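Local coordinates for fatty acid binding protein homolog (Echinococcus granulosus, PDB 1O8V) that binds long-chain fatty acids inside a beta-barrel and has been implicated in the acquisition, storage and transport of lipids in this parasite, at residues A[16-19]-A[20-24]. Sequence-based numbering, arbitrary orientation.
With PLM (palmitic acid), chain B.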
ATOM      1  N   GLY A  16     -12.234  -3.975  -5.894  1.00  8.70           N
ATOM      2  CA  GLY A  16     -12.722  -3.586  -4.585  1.00  8.35           C
ATOM      3  C   GLY A  16     -12.147  -2.339  -3.949  1.00  7.29           C
ATOM      4  O   GLY A  16     -12.500  -1.983  -2.824  1.00  7.82           O
ATOM      5  N   PHE A  17     -11.246  -1.663  -4.648  1.00  7.50           N
ATOM      6  CA  PHE A  17     -10.652  -0.452  -4.091  1.00  6.98           C
ATOM      7  C   PHE A  17     -11.690   0.639  -3.892  1.00  7.01           C
ATOM      8  O   PHE A  17     -11.554   1.453  -2.965  1.00  5.96           O
ATOM      9  CB  PHE A  17      -9.535   0.071  -4.996  1.00  7.30           C
ATOM     10  CG  PHE A  17      -8.576   1.036  -4.333  1.00  7.01           C
ATOM     11  CD1 PHE A  17      -7.927   0.700  -3.165  1.00  9.23           C
ATOM     12  CD2 PHE A  17      -8.276   2.246  -4.938  1.00  7.39           C
ATOM     13  CE1 PHE A  17      -7.004   1.552  -2.607  1.00 11.37           C
ATOM     14  CE2 PHE A  17      -7.370   3.130  -4.368  1.00 10.21           C
ATOM     15  CZ  PHE A  17      -6.733   2.778  -3.221  1.00  9.38           C
ATOM     16  N   ASP A  18     -12.676   0.707  -4.791  1.00  6.88           N
ATOM     17  CA  ASP A  18     -13.767   1.661  -4.607  1.00  7.72           C
ATOM     18  C   ASP A  18     -14.460   1.476  -3.268  1.00  7.77           C
ATOM     19  O   ASP A  18     -14.655   2.436  -2.532  1.00  7.23           O
ATOM     20  CB  ASP A  18     -14.778   1.617  -5.761  1.00  8.43           C
ATOM     21  CG  ASP A  18     -15.316   0.217  -6.060  1.00 12.10           C
ATOM     22  OD1 ASP A  18     -14.704  -0.827  -5.730  1.00 10.88           O
ATOM     23  OD2 ASP A  18     -16.391   0.076  -6.694  1.00 16.86           O
ATOM     24  N   LYS A  19     -14.772   0.239  -2.938  1.00  7.21           N
ATOM     25  CA  LYS A  19     -15.422  -0.058  -1.674  1.00  7.79           C
ATOM     26  C   LYS A  19     -14.557   0.288  -0.466  1.00  6.95           C
ATOM     27  O   LYS A  19     -15.075   0.760   0.525  1.00  6.96           O
ATOM     28  CB  LYS A  19     -15.879  -1.507  -1.639  1.00  8.65           C
ATOM     29  CG  LYS A  19     -16.813  -1.797  -2.794  1.00 12.37           C
ATOM     30  CD  LYS A  19     -17.264  -3.214  -2.819  1.00 16.71           C
ATOM     31  CE  LYS A  19     -18.487  -3.381  -3.683  1.00 21.58           C
ATOM     32  NZ  LYS A  19     -19.088  -4.728  -3.488  1.00 25.00           N
ATOM     33  N   ILE A  20     -13.237   0.090  -0.565  1.00  6.35           N
ATOM     34  CA  ILE A  20     -12.310   0.465   0.503  1.00  6.12           C
ATOM     35  C   ILE A  20     -12.350   1.981   0.704  1.00  5.62           C
ATOM     36  O   ILE A  20     -12.483   2.472   1.824  1.00  5.35           O
ATOM     37  CB  ILE A  20     -10.859   0.027   0.142  1.00  6.12           C
ATOM     38  CG1 ILE A  20     -10.710  -1.494   0.238  1.00  6.61           C
ATOM     39  CG2 ILE A  20      -9.842   0.710   1.036  1.00  7.45           C
ATOM     40  CD1 ILE A  20     -10.821  -2.063   1.633  1.00  7.91           C
ATOM     41  N   MET A  21     -12.207   2.722  -0.392  1.00  5.50           N
ATOM     42  CA  MET A  21     -12.208   4.179  -0.288  1.00  5.16           C
ATOM     43  C   MET A  21     -13.529   4.709   0.285  1.00  5.70           C
ATOM     44  O   MET A  21     -13.539   5.667   1.042  1.00  6.08           O
ATOM     45  CB  MET A  21     -11.939   4.805  -1.673  1.00  5.03           C
ATOM     46  CG  MET A  21     -10.512   4.632  -2.172  1.00  7.10           C
ATOM     47  SD  MET A  21     -10.154   5.574  -3.666  1.00  7.86           S
ATOM     48  CE  MET A  21     -11.136   4.680  -4.856  1.00  8.89           C
ATOM     49  N   GLU A  22     -14.635   4.106  -0.129  1.00  6.09           N
ATOM     50  CA  GLU A  22     -15.957   4.504   0.345  1.00  6.14           C
ATOM     51  C   GLU A  22     -16.037   4.320   1.864  1.00  5.49           C
ATOM     52  O   GLU A  22     -16.471   5.203   2.588  1.00  6.08           O
ATOM     53  CB  GLU A  22     -17.050   3.700  -0.396  1.00  5.27           C
ATOM     54  CG  GLU A  22     -17.197   4.131  -1.861  1.00  6.30           C
ATOM     55  CD  GLU A  22     -17.803   3.125  -2.834  1.00  9.45           C
ATOM     56  OE1 GLU A  22     -18.315   2.085  -2.402  1.00 11.36           O
ATOM     57  OE2 GLU A  22     -17.766   3.424  -4.063  1.00 12.47           O
ATOM     58  N   ARG A  23     -15.551   3.186   2.354  1.00  5.91           N
ATOM     59  CA  ARG A  23     -15.596   2.909   3.791  1.00  6.05           C
ATOM     60  C   ARG A  23     -14.711   3.838   4.606  1.00  6.68           C
ATOM     61  O   ARG A  23     -15.017   4.145   5.745  1.00  7.54           O
ATOM     62  CB  ARG A  23     -15.212   1.437   4.065  1.00  6.58           C
ATOM     63  CG  ARG A  23     -15.435   0.955   5.474  1.00  7.35           C
ATOM     64  CD  ARG A  23     -16.880   1.028   5.948  1.00 10.40           C
ATOM     65  NE  ARG A  23     -17.719   0.181   5.136  1.00 11.33           N
ATOM     66  CZ  ARG A  23     -17.993  -1.089   5.408  1.00 13.83           C
ATOM     67  NH1 ARG A  23     -17.520  -1.661   6.509  1.00 13.38           N
ATOM     68  NH2 ARG A  23     -18.738  -1.795   4.560  1.00 15.30           N
ATOM     69  N   LEU A  24     -13.604   4.259   4.013  1.00  6.54           N
ATOM     70  CA  LEU A  24     -12.630   5.140   4.684  1.00  6.11           C
ATOM     71  C   LEU A  24     -13.023   6.619   4.644  1.00  6.52           C
ATOM     72  O   LEU A  24     -12.354   7.454   5.270  1.00  8.43           O
ATOM     73  CB  LEU A  24     -11.257   4.967   4.057  1.00  6.00           C
ATOM     74  CG  LEU A  24     -10.561   3.643   4.343  1.00  6.51           C
ATOM     75  CD1 LEU A  24      -9.305   3.483   3.492  1.00  7.19           C
ATOM     76  CD2 LEU A  24     -10.273   3.525   5.827  1.00  6.35           C
TER
HETATM   77  C1  PLM B1136      -1.464  -0.755  -2.645  1.00 14.62           C
HETATM   78  O1  PLM B1136      -1.802  -0.984  -3.871  1.00 12.89           O
HETATM   79  O2  PLM B1136      -0.183  -0.850  -2.351  1.00 15.63           O
HETATM   80  C2  PLM B1136      -2.553  -0.408  -1.632  1.00 14.51           C
HETATM   81  C3  PLM B1136      -2.286   0.895  -0.894  1.00 16.42           C
HETATM   82  C4  PLM B1136      -3.524   1.248  -0.066  1.00 17.94           C
HETATM   83  C5  PLM B1136      -3.266   2.485   0.787  1.00 16.39           C
HETATM   84  C6  PLM B1136      -4.422   2.814   1.744  1.00 18.93           C
HETATM   85  C7  PLM B1136      -5.757   3.183   1.092  1.00 19.95           C
HETATM   86  C8  PLM B1136      -5.831   4.674   0.875  1.00 19.04           C
HETATM   87  C9  PLM B1136      -7.046   5.138   0.089  1.00 17.18           C
HETATM   88  CA  PLM B1136      -6.706   6.396  -0.690  1.00 16.86           C
HETATM   89  CB  PLM B1136      -7.010   6.303  -2.162  1.00 17.93           C
HETATM   90  CC  PLM B1136      -6.559   7.517  -2.971  1.00 17.45           C
HETATM   91  CD  PLM B1136      -6.078   7.109  -4.347  1.00 20.46           C
HETATM   92  CE  PLM B1136      -4.568   7.031  -4.504  1.00 22.91           C
HETATM   93  CF  PLM B1136      -4.203   6.466  -5.874  1.00 24.46           C
HETATM   94  CG  PLM B1136      -2.703   6.341  -6.118  1.00 25.25           C
HETATM   95  O   HOH W   1     -18.309   1.831  -6.337  1.00 25.25           O
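Met21 lies one helical turn beyond Phe17 and bends its thioether across the aromatic ring. Its CG sits over one face, displaced toward the rim, in a CH-pi contact 4.3 Å from the ring centroid. SD stands obliquely to the same ring, a Met-aromatic contact, and Met21 CE reaches Phe17 CD2 at 3.8 Å because the chain turns at its last torsion (chi3 -70°). Both residues meet the palmitate: Met21 SD is 3.6 Å and Phe17 CZ 3.7 Å from its carbon CB. Ile20 CB approaches Phe17 CD1 obliquely, and the side chain packs on the barrel strands 114-121 and 124-132, while Arg128, a residue of the fatty-acid site, makes a cation-pi contact with Phe17. Helix 17-24 is the first of the two helices that form the helix-turn-helix lid of the fatty-acid-binding protein barrel, with Gly16 as its N-cap. Four successive i to i+4 backbone bonds hold the first two turns, from Ile20 N to Gly16 O through Arg23 N to Lys19 O; the straightest joins Met21 N to Phe17 O (2.9 Å, 170°). On the polar side, the like-charged Asp18 OD2 and Glu22 OE2, 4.5 Å apart, both accept hydrogen bonds from one water, which probably eases their repulsion.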